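Local coordinates for protein glycinin (PDB 1OD5) that probably serves as a seed storage protein, a hexameric 11S globulin that supplies nutrient and sulfur-containing amino acids, at residues Arg395-Val400 / Asp412-Arg417; Phe162-Asn167 / Gly201-Gly206; Pro63-Ile68 / Leu145-Asn150. All blocks are in the same frame, centred on the assembly; numbering follows the deposited sequence.

Contact 1: Arg395-Val400 / Asp412-Arg417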
loop_
_atom_site.group_PDB
_atom_site.type_symbol
_atom_site.label_atom_id
_atom_site.label_comp_id
_atom_site.label_asym_id
_atom_site.label_seq_id
_atom_site.Cartn_x
_atom_site.Cartn_y
_atom_site.Cartn_z
ATOM N N ARG A 395 -34.693 -18.084 -4.911
ATOM C CA ARG A 395 -35.982 -18.107 -5.568
ATOM C C ARG A 395 -35.863 -18.905 -6.842
ATOM O O ARG A 395 -34.798 -18.950 -7.449
ATOM C CB ARG A 395 -36.385 -16.679 -5.892
ATOM C CG ARG A 395 -37.866 -16.377 -6.123
ATOM C CD ARG A 395 -38.322 -16.417 -7.589
ATOM N NE ARG A 395 -37.739 -15.363 -8.400
ATOM C CZ ARG A 395 -37.581 -15.520 -9.724
ATOM N NH1 ARG A 395 -37.959 -16.642 -10.327
ATOM N NH2 ARG A 395 -37.007 -14.570 -10.476
ATOM N N GLY A 396 -36.915 -19.621 -7.242
ATOM C CA GLY A 396 -36.876 -20.363 -8.482
ATOM C C GLY A 396 -36.230 -21.726 -8.495
ATOM O O GLY A 396 -35.966 -22.381 -7.491
ATOM N N LYS A 397 -35.941 -22.071 -9.741
ATOM C CA LYS A 397 -35.362 -23.340 -10.062
ATOM C C LYS A 397 -34.635 -23.288 -11.384
ATOM O O LYS A 397 -35.114 -22.667 -12.321
ATOM C CB LYS A 397 -36.513 -24.381 -10.115
ATOM C CG LYS A 397 -36.196 -25.775 -10.644
ATOM C CD LYS A 397 -37.321 -26.750 -10.292
ATOM C CE LYS A 397 -36.987 -28.187 -10.718
ATOM N NZ LYS A 397 -37.127 -28.353 -12.157
ATOM N N GLY A 398 -33.538 -24.019 -11.490
ATOM C CA GLY A 398 -32.790 -24.055 -12.713
ATOM C C GLY A 398 -31.935 -25.284 -12.801
ATOM O O GLY A 398 -31.736 -25.990 -11.838
ATOM N N ARG A 399 -31.352 -25.501 -13.953
ATOM C CA ARG A 399 -30.504 -26.630 -14.222
ATOM C C ARG A 399 -29.053 -26.196 -14.097
ATOM O O ARG A 399 -28.561 -25.439 -14.937
ATOM C CB ARG A 399 -30.844 -27.076 -15.625
ATOM C CG ARG A 399 -30.114 -28.294 -16.105
ATOM C CD ARG A 399 -30.600 -29.521 -15.384
ATOM N NE ARG A 399 -29.884 -30.687 -15.856
ATOM C CZ ARG A 399 -30.490 -31.874 -15.958
ATOM N NH1 ARG A 399 -31.783 -32.060 -15.644
ATOM N NH2 ARG A 399 -29.745 -32.910 -16.329
ATOM N N VAL A 400 -28.326 -26.665 -13.090
ATOM C CA VAL A 400 -26.938 -26.305 -12.907
ATOM C C VAL A 400 -26.027 -27.456 -13.281
ATOM O O VAL A 400 -26.318 -28.605 -12.939
ATOM C CB VAL A 400 -26.761 -25.914 -11.451
ATOM C CG1 VAL A 400 -25.343 -25.476 -11.245
ATOM C CG2 VAL A 400 -27.703 -24.781 -11.064
ATOM N N ASP A 412 -24.898 -32.277 -12.189
ATOM C CA ASP A 412 -25.673 -32.019 -13.399
ATOM C C ASP A 412 -27.129 -32.261 -13.053
ATOM O O ASP A 412 -27.653 -33.341 -13.249
ATOM C CB ASP A 412 -25.287 -32.938 -14.599
ATOM C CG ASP A 412 -25.973 -32.633 -15.940
ATOM O OD1 ASP A 412 -26.956 -31.897 -15.975
ATOM O OD2 ASP A 412 -25.530 -33.131 -16.985
ATOM N N GLY A 413 -27.840 -31.258 -12.554
ATOM C CA GLY A 413 -29.242 -31.432 -12.213
ATOM C C GLY A 413 -29.885 -30.120 -11.801
ATOM O O GLY A 413 -29.267 -29.069 -11.953
ATOM N N GLU A 414 -31.117 -30.184 -11.277
ATOM C CA GLU A 414 -31.817 -28.994 -10.847
ATOM C C GLU A 414 -31.377 -28.613 -9.461
ATOM O O GLU A 414 -31.013 -29.440 -8.627
ATOM C CB GLU A 414 -33.316 -29.165 -10.738
ATOM C CG GLU A 414 -34.042 -29.863 -11.883
ATOM C CD GLU A 414 -34.086 -29.235 -13.278
ATOM O OE1 GLU A 414 -34.708 -28.188 -13.444
ATOM O OE2 GLU A 414 -33.531 -29.818 -14.217
ATOM N N LEU A 415 -31.411 -27.310 -9.264
ATOM C CA LEU A 415 -31.107 -26.683 -7.999
ATOM C C LEU A 415 -32.354 -25.845 -7.811
ATOM O O LEU A 415 -32.784 -25.162 -8.741
ATOM C CB LEU A 415 -29.939 -25.757 -8.077
ATOM C CG LEU A 415 -28.653 -26.075 -7.356
ATOM C CD1 LEU A 415 -27.827 -24.800 -7.331
ATOM C CD2 LEU A 415 -28.908 -26.536 -5.928
ATOM N N ARG A 416 -32.974 -25.916 -6.649
ATOM C CA ARG A 416 -34.168 -25.163 -6.360
ATOM C C ARG A 416 -33.967 -24.347 -5.106
ATOM O O ARG A 416 -32.975 -24.516 -4.396
ATOM C CB ARG A 416 -35.396 -26.049 -6.147
ATOM C CG ARG A 416 -35.271 -27.539 -5.846
ATOM C CD ARG A 416 -36.299 -27.866 -4.773
ATOM N NE ARG A 416 -35.721 -27.639 -3.447
ATOM C CZ ARG A 416 -36.404 -27.076 -2.429
ATOM N NH1 ARG A 416 -37.684 -26.670 -2.578
ATOM N NH2 ARG A 416 -35.802 -26.934 -1.230
ATOM N N ARG A 417 -34.910 -23.451 -4.841
ATOM C CA ARG A 417 -34.846 -22.568 -3.696
ATOM C C ARG A 417 -34.401 -23.226 -2.396
ATOM O O ARG A 417 -34.745 -24.389 -2.240
ATOM C CB ARG A 417 -36.212 -21.934 -3.518
ATOM C CG ARG A 417 -36.035 -20.735 -2.608
ATOM C CD ARG A 417 -36.765 -20.805 -1.299
ATOM N NE ARG A 417 -38.140 -20.364 -1.467
ATOM C CZ ARG A 417 -38.580 -19.195 -0.957
ATOM N NH1 ARG A 417 -37.759 -18.378 -0.275
ATOM N NH2 ARG A 417 -39.877 -18.840 -1.084
#
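R399 lies across the outer face of a β-hairpin and joins two acids of the facing strand. Its CG points away from the backbone nitrogen (chi1 -177°); CB and CG only skirt E414 OE2, and the bend at chi2 (71°) brings R399 CD to 3.2 Å from E414 OE2, beside the G413 backbone. The guanidinium then takes hold of D412 side-on, two nitrogens donating to one oxygen in bent bonds: R399 NE reaches D412 OD1 at 3.2 Å, nearly along its C-O axis, and R399 NH2 reaches that OD1 at 3.0 Å from above the carboxylate plane, the two planes nearly perpendicular. R399 NH1 gives a straight bond to E414 OE2 (3.2 Å, 168°) in the guanidinium plane, and G413 CA lies over one face, toward its rim. K397 NZ meets the other oxygen, E414 OE1, at 2.7 Å from above the carboxylate plane. These salt bridges join K397, R399, D412 and E414 in one network, in which E414 sits between two cations and probably stays ionised.

Beneath this network the strands run antiparallel: L415 N donates to G398 O at 2.9 Å, and V400 pairs likewise with G413. On the other face V400 CG2 packs against L415 CD1 at 3.7 Å. The hairpin 396-403/409-416 of the second cupin domain turns this apolar face inward, V400 onto strands 420-423 and 428-434, L415 onto strands 389-394 and 420-423.

Contact 2: Phe162-Asn167 / Gly201-Gly206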
loop_
_atom_site.group_PDB
_atom_site.type_symbol
_atom_site.label_atom_id
_atom_site.label_comp_id
_atom_site.label_asym_id
_atom_site.label_seq_id
_atom_site.Cartn_x
_atom_site.Cartn_y
_atom_site.Cartn_z
ATOM N N PHE A 162 -19.398 -16.924 20.384
ATOM C CA PHE A 162 -19.280 -16.526 21.773
ATOM C C PHE A 162 -20.404 -15.558 22.068
ATOM O O PHE A 162 -20.472 -14.486 21.477
ATOM C CB PHE A 162 -17.967 -15.826 22.045
ATOM C CG PHE A 162 -16.711 -16.643 21.824
ATOM C CD1 PHE A 162 -16.321 -17.043 20.538
ATOM C CD2 PHE A 162 -15.940 -16.977 22.939
ATOM C CE1 PHE A 162 -15.152 -17.779 20.397
ATOM C CE2 PHE A 162 -14.784 -17.702 22.775
ATOM C CZ PHE A 162 -14.387 -18.102 21.504
ATOM N N TYR A 163 -21.317 -15.943 22.959
ATOM C CA TYR A 163 -22.447 -15.118 23.355
ATOM C C TYR A 163 -22.167 -14.291 24.593
ATOM O O TYR A 163 -21.531 -14.788 25.517
ATOM C CB TYR A 163 -23.664 -15.987 23.618
ATOM C CG TYR A 163 -24.381 -16.277 22.319
ATOM C CD1 TYR A 163 -24.090 -17.435 21.605
ATOM C CD2 TYR A 163 -25.327 -15.382 21.836
ATOM C CE1 TYR A 163 -24.757 -17.690 20.412
ATOM C CE2 TYR A 163 -25.996 -15.638 20.638
ATOM C CZ TYR A 163 -25.698 -16.791 19.945
ATOM O OH TYR A 163 -26.367 -17.061 18.793
ATOM N N LEU A 164 -22.591 -13.013 24.615
ATOM C CA LEU A 164 -22.376 -12.147 25.765
ATOM C C LEU A 164 -23.552 -12.202 26.718
ATOM O O LEU A 164 -23.426 -11.772 27.859
ATOM C CB LEU A 164 -22.126 -10.718 25.280
ATOM C CG LEU A 164 -20.823 -10.523 24.497
ATOM C CD1 LEU A 164 -20.893 -9.221 23.739
ATOM C CD2 LEU A 164 -19.628 -10.522 25.437
ATOM N N ALA A 165 -24.686 -12.768 26.299
ATOM C CA ALA A 165 -25.886 -12.924 27.119
ATOM C C ALA A 165 -26.626 -14.225 26.799
ATOM O O ALA A 165 -26.310 -14.880 25.806
ATOM C CB ALA A 165 -26.857 -11.811 26.867
ATOM N N GLY A 166 -27.602 -14.651 27.623
ATOM C CA GLY A 166 -28.402 -15.876 27.415
ATOM C C GLY A 166 -27.740 -17.246 27.603
ATOM O O GLY A 166 -26.613 -17.355 28.086
ATOM N N ASN A 167 -28.481 -18.321 27.289
ATOM C CA ASN A 167 -27.940 -19.675 27.379
ATOM C C ASN A 167 -28.248 -20.274 26.043
ATOM O O ASN A 167 -29.398 -20.575 25.724
ATOM C CB ASN A 167 -28.601 -20.574 28.402
ATOM C CG ASN A 167 -28.289 -20.063 29.787
ATOM O OD1 ASN A 167 -29.187 -19.542 30.451
ATOM N ND2 ASN A 167 -27.037 -20.148 30.256
ATOM N N GLY A 201 -23.415 -21.953 27.808
ATOM C CA GLY A 201 -23.704 -20.669 28.428
ATOM C C GLY A 201 -23.038 -19.509 27.697
ATOM O O GLY A 201 -22.414 -19.677 26.650
ATOM N N SER A 202 -23.243 -18.301 28.237
ATOM C CA SER A 202 -22.645 -17.092 27.670
ATOM C C SER A 202 -21.233 -16.969 28.213
ATOM O O SER A 202 -20.918 -17.659 29.182
ATOM C CB SER A 202 -23.438 -15.907 28.098
ATOM O OG SER A 202 -23.355 -15.790 29.508
ATOM N N VAL A 203 -20.345 -16.086 27.751
ATOM C CA VAL A 203 -18.992 -16.035 28.293
ATOM C C VAL A 203 -18.935 -15.438 29.688
ATOM O O VAL A 203 -17.962 -15.620 30.404
ATOM C CB VAL A 203 -18.078 -15.234 27.335
ATOM C CG1 VAL A 203 -18.251 -15.783 25.946
ATOM C CG2 VAL A 203 -18.439 -13.750 27.289
ATOM N N LEU A 204 -19.966 -14.725 30.126
ATOM C CA LEU A 204 -19.974 -14.127 31.443
ATOM C C LEU A 204 -20.376 -15.070 32.564
ATOM O O LEU A 204 -20.073 -14.790 33.718
ATOM C CB LEU A 204 -20.895 -12.923 31.395
ATOM C CG LEU A 204 -20.345 -11.661 30.744
ATOM C CD1 LEU A 204 -21.373 -10.550 30.921
ATOM C CD2 LEU A 204 -19.048 -11.224 31.422
ATOM N N SER A 205 -21.044 -16.197 32.225
ATOM C CA SER A 205 -21.475 -17.226 33.172
ATOM C C SER A 205 -20.297 -18.012 33.759
ATOM O O SER A 205 -20.384 -18.580 34.846
ATOM C CB SER A 205 -22.426 -18.180 32.466
ATOM O OG SER A 205 -21.757 -19.101 31.609
ATOM N N GLY A 206 -19.165 -18.017 33.049
ATOM C CA GLY A 206 -17.938 -18.687 33.468
ATOM C C GLY A 206 -17.220 -17.892 34.539
ATOM O O GLY A 206 -16.157 -18.293 34.992
HETATM O O HOH W 1 -21.181 -18.420 24.403
#
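Y163 and S202 bring the two backbones together, their CA atoms 4.7 Å apart, where the end of strand 162-163 passes the segment 201-206. One direct hydrogen bond links the main chains: V203 N donates to Y163 O at 2.8 Å, almost in line with the carbonyl. Beside it a water bridges the two segments, accepting from Y163 N and lying 2.9 Å from G201 O. Residues S202 to S205 form a type I β-turn, in which S205 OG donates to S202 O (2.9 Å). The turn follows a connection that is partly unmodelled and precedes helix 209-215; it packs beside strand 162-163, which pairs with strand 55-61 of the N-terminal cupin domain. V203 straddles the Y163 carbonyl with its two methyls. V203 CG1 meets F162 CB at 3.9 Å and reaches the edge of that ring in its plane, whereas CG2, held between backbone N and carbonyl carbon, lies alongside L164 CD2. Shortening V203 to an alanine removes both methyls and would probably open a gap between F162 and L164 beside the Y163 carbonyl. S202 CB rests 3.5 Å from G166 O, and L164 O accepts a hydrogen bond from Y470 of a neighbouring subunit.

Contact 3: Pro63-Ile68 / Leu145-Asn150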
loop_
_atom_site.group_PDB
_atom_site.type_symbol
_atom_site.label_atom_id
_atom_site.label_comp_id
_atom_site.label_asym_id
_atom_site.label_seq_id
_atom_site.Cartn_x
_atom_site.Cartn_y
_atom_site.Cartn_z
ATOM N N PRO A 63 -14.626 -15.778 15.722
ATOM C CA PRO A 63 -13.266 -15.403 15.308
ATOM C C PRO A 63 -12.975 -15.324 13.815
ATOM O O PRO A 63 -11.830 -15.228 13.379
ATOM C CB PRO A 63 -12.439 -16.414 16.062
ATOM C CG PRO A 63 -13.296 -17.669 16.043
ATOM C CD PRO A 63 -14.679 -17.106 16.340
ATOM N N TYR A 64 -14.025 -15.330 13.005
ATOM C CA TYR A 64 -13.901 -15.277 11.550
ATOM C C TYR A 64 -14.956 -14.328 11.021
ATOM O O TYR A 64 -15.915 -14.034 11.737
ATOM C CB TYR A 64 -14.113 -16.683 10.926
ATOM C CG TYR A 64 -15.241 -17.504 11.557
ATOM C CD1 TYR A 64 -14.931 -18.473 12.525
ATOM C CD2 TYR A 64 -16.569 -17.242 11.228
ATOM C CE1 TYR A 64 -15.940 -19.167 13.174
ATOM C CE2 TYR A 64 -17.584 -17.928 11.875
ATOM C CZ TYR A 64 -17.252 -18.870 12.843
ATOM O OH TYR A 64 -18.273 -19.460 13.532
ATOM N N PRO A 65 -14.881 -13.822 9.795
ATOM C CA PRO A 65 -15.906 -12.965 9.214
ATOM C C PRO A 65 -17.057 -13.722 8.644
ATOM O O PRO A 65 -16.855 -14.844 8.183
ATOM C CB PRO A 65 -15.207 -12.182 8.139
ATOM C CG PRO A 65 -14.191 -13.186 7.660
ATOM C CD PRO A 65 -13.721 -13.908 8.924
ATOM N N GLN A 66 -18.252 -13.145 8.698
ATOM C CA GLN A 66 -19.376 -13.805 8.082
ATOM C C GLN A 66 -20.084 -12.809 7.195
ATOM O O GLN A 66 -20.175 -11.629 7.503
ATOM C CB GLN A 66 -20.350 -14.407 9.133
ATOM C CG GLN A 66 -20.701 -13.652 10.353
ATOM C CD GLN A 66 -21.423 -14.441 11.438
ATOM O OE1 GLN A 66 -21.055 -14.339 12.608
ATOM N NE2 GLN A 66 -22.502 -15.156 11.130
ATOM N N MET A 67 -20.465 -13.275 6.014
ATOM C CA MET A 67 -21.176 -12.470 5.039
ATOM C C MET A 67 -22.584 -13.003 5.080
ATOM O O MET A 67 -22.825 -14.186 4.893
ATOM C CB MET A 67 -20.607 -12.640 3.652
ATOM C CG MET A 67 -21.354 -11.815 2.631
ATOM S SD MET A 67 -20.438 -11.802 1.105
ATOM C CE MET A 67 -19.322 -10.578 1.656
ATOM N N ILE A 68 -23.546 -12.106 5.220
ATOM C CA ILE A 68 -24.927 -12.452 5.369
ATOM C C ILE A 68 -25.882 -11.896 4.342
ATOM O O ILE A 68 -25.881 -10.682 4.210
ATOM C CB ILE A 68 -25.367 -11.982 6.772
ATOM C CG1 ILE A 68 -24.372 -12.413 7.832
ATOM C CG2 ILE A 68 -26.780 -12.516 7.047
ATOM C CD1 ILE A 68 -24.801 -12.092 9.261
ATOM N N LEU A 145 -22.733 -16.986 5.567
ATOM C CA LEU A 145 -21.607 -17.790 5.163
ATOM C C LEU A 145 -20.599 -17.577 6.257
ATOM O O LEU A 145 -20.108 -16.469 6.391
ATOM C CB LEU A 145 -21.103 -17.262 3.858
ATOM C CG LEU A 145 -20.006 -17.865 2.958
ATOM C CD1 LEU A 145 -18.630 -17.727 3.589
ATOM C CD2 LEU A 145 -20.388 -19.297 2.652
ATOM N N LEU A 146 -20.265 -18.571 7.074
ATOM C CA LEU A 146 -19.297 -18.427 8.138
ATOM C C LEU A 146 -17.997 -18.848 7.495
ATOM O O LEU A 146 -17.848 -19.994 7.099
ATOM C CB LEU A 146 -19.648 -19.350 9.299
ATOM C CG LEU A 146 -21.094 -19.572 9.767
ATOM C CD1 LEU A 146 -21.048 -20.244 11.116
ATOM C CD2 LEU A 146 -21.829 -18.283 9.960
ATOM N N ASP A 147 -17.019 -17.972 7.335
ATOM C CA ASP A 147 -15.776 -18.346 6.671
ATOM C C ASP A 147 -14.726 -18.774 7.666
ATOM O O ASP A 147 -13.777 -18.065 7.972
ATOM C CB ASP A 147 -15.375 -17.138 5.851
ATOM C CG ASP A 147 -14.190 -17.315 4.942
ATOM O OD1 ASP A 147 -13.914 -18.419 4.460
ATOM O OD2 ASP A 147 -13.541 -16.298 4.739
ATOM N N THR A 148 -14.892 -20.006 8.155
ATOM C CA THR A 148 -14.005 -20.566 9.155
ATOM C C THR A 148 -12.602 -20.777 8.664
ATOM O O THR A 148 -11.686 -20.769 9.477
ATOM C CB THR A 148 -14.632 -21.866 9.657
ATOM O OG1 THR A 148 -14.865 -22.654 8.517
ATOM C CG2 THR A 148 -15.969 -21.666 10.354
ATOM N N SER A 149 -12.367 -20.926 7.366
ATOM C CA SER A 149 -11.005 -21.093 6.911
ATOM C C SER A 149 -10.251 -19.749 6.746
ATOM O O SER A 149 -9.079 -19.714 6.356
ATOM C CB SER A 149 -11.004 -21.843 5.580
ATOM O OG SER A 149 -11.586 -21.116 4.494
ATOM N N ASN A 150 -10.876 -18.610 7.098
ATOM C CA ASN A 150 -10.267 -17.291 6.943
ATOM C C ASN A 150 -8.940 -17.037 7.628
ATOM O O ASN A 150 -8.838 -17.447 8.776
ATOM C CB ASN A 150 -11.255 -16.252 7.416
ATOM C CG ASN A 150 -10.853 -14.876 6.922
ATOM O OD1 ASN A 150 -10.233 -14.063 7.593
ATOM N ND2 ASN A 150 -11.171 -14.636 5.661
#
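L145 N and M67 O share the shortest hydrogen bond between the two segments, 2.9 Å long and almost straight (175°). The return bond of this antiparallel hydrogen-bonded pair, M67 N to L145 O, is longer at 3.2 Å. Next along, Q66 faces L146 in a non-hydrogen-bonded pair, and Q66 CA makes a CA-H...O contact with L145 O. Beyond the regular strands the pairing is prolonged by D147 N, which donates to P65 O in a nearly linear bond. D147 is the centre of an inverse gamma turn, and from it the chain enters a type I β-turn ending at N150.

Y64 makes the broadest side-chain contact. Its CG stands between the backbone N and the carbonyl carbon (chi1 41°), with the ring laid against L146 and T148. T148 CG2 sits over one face, 3.9 Å from the Y64 ring centroid and 17° off the normal, a CH-pi contact. CE2 of Y64 touches CB of L146 at 3.6 Å, and Y64 CB comes within 3.3 Å of D147 O. Y64 OH makes a weak bond to the backbone of R160.

P65 rests its CD on CG of N150, 3.6 Å away. That amide is steadied from within its own turn, N150 ND2 donating to D147 OD2 at 3.0 Å, while its OD1 takes a bond from N152. M67 turns instead to strand 120-124 and to L361 of helix 361-364. Strand 66-72 lies between strands 140-146 and 120-124, an antiparallel order that belongs to the double-stranded β-helix of the N-terminal cupin domain.

Overall arrangement
Contact 3 closes first along the chain, contact 2 follows, and contact 1 comes last, in the second cupin range. Contacts 2 and 3 have centres 21 Å apart and touch where F162 packs on P63; strand 140-146 of contact 3 is followed directly by strand 162-163 of contact 2. Contact 1 lies about 25 Å from contact 3 and 40 Å from contact 2, centre to centre, on the other side of the chain's centre from contact 2. Contact 3 thus joins strands of the N-terminal cupin sheet near the chain's middle, contact 2 fixes a loop beside strand 162-163 where a neighbouring subunit packs, and contact 1 pairs the hairpin 396-403/409-416 of the second cupin domain.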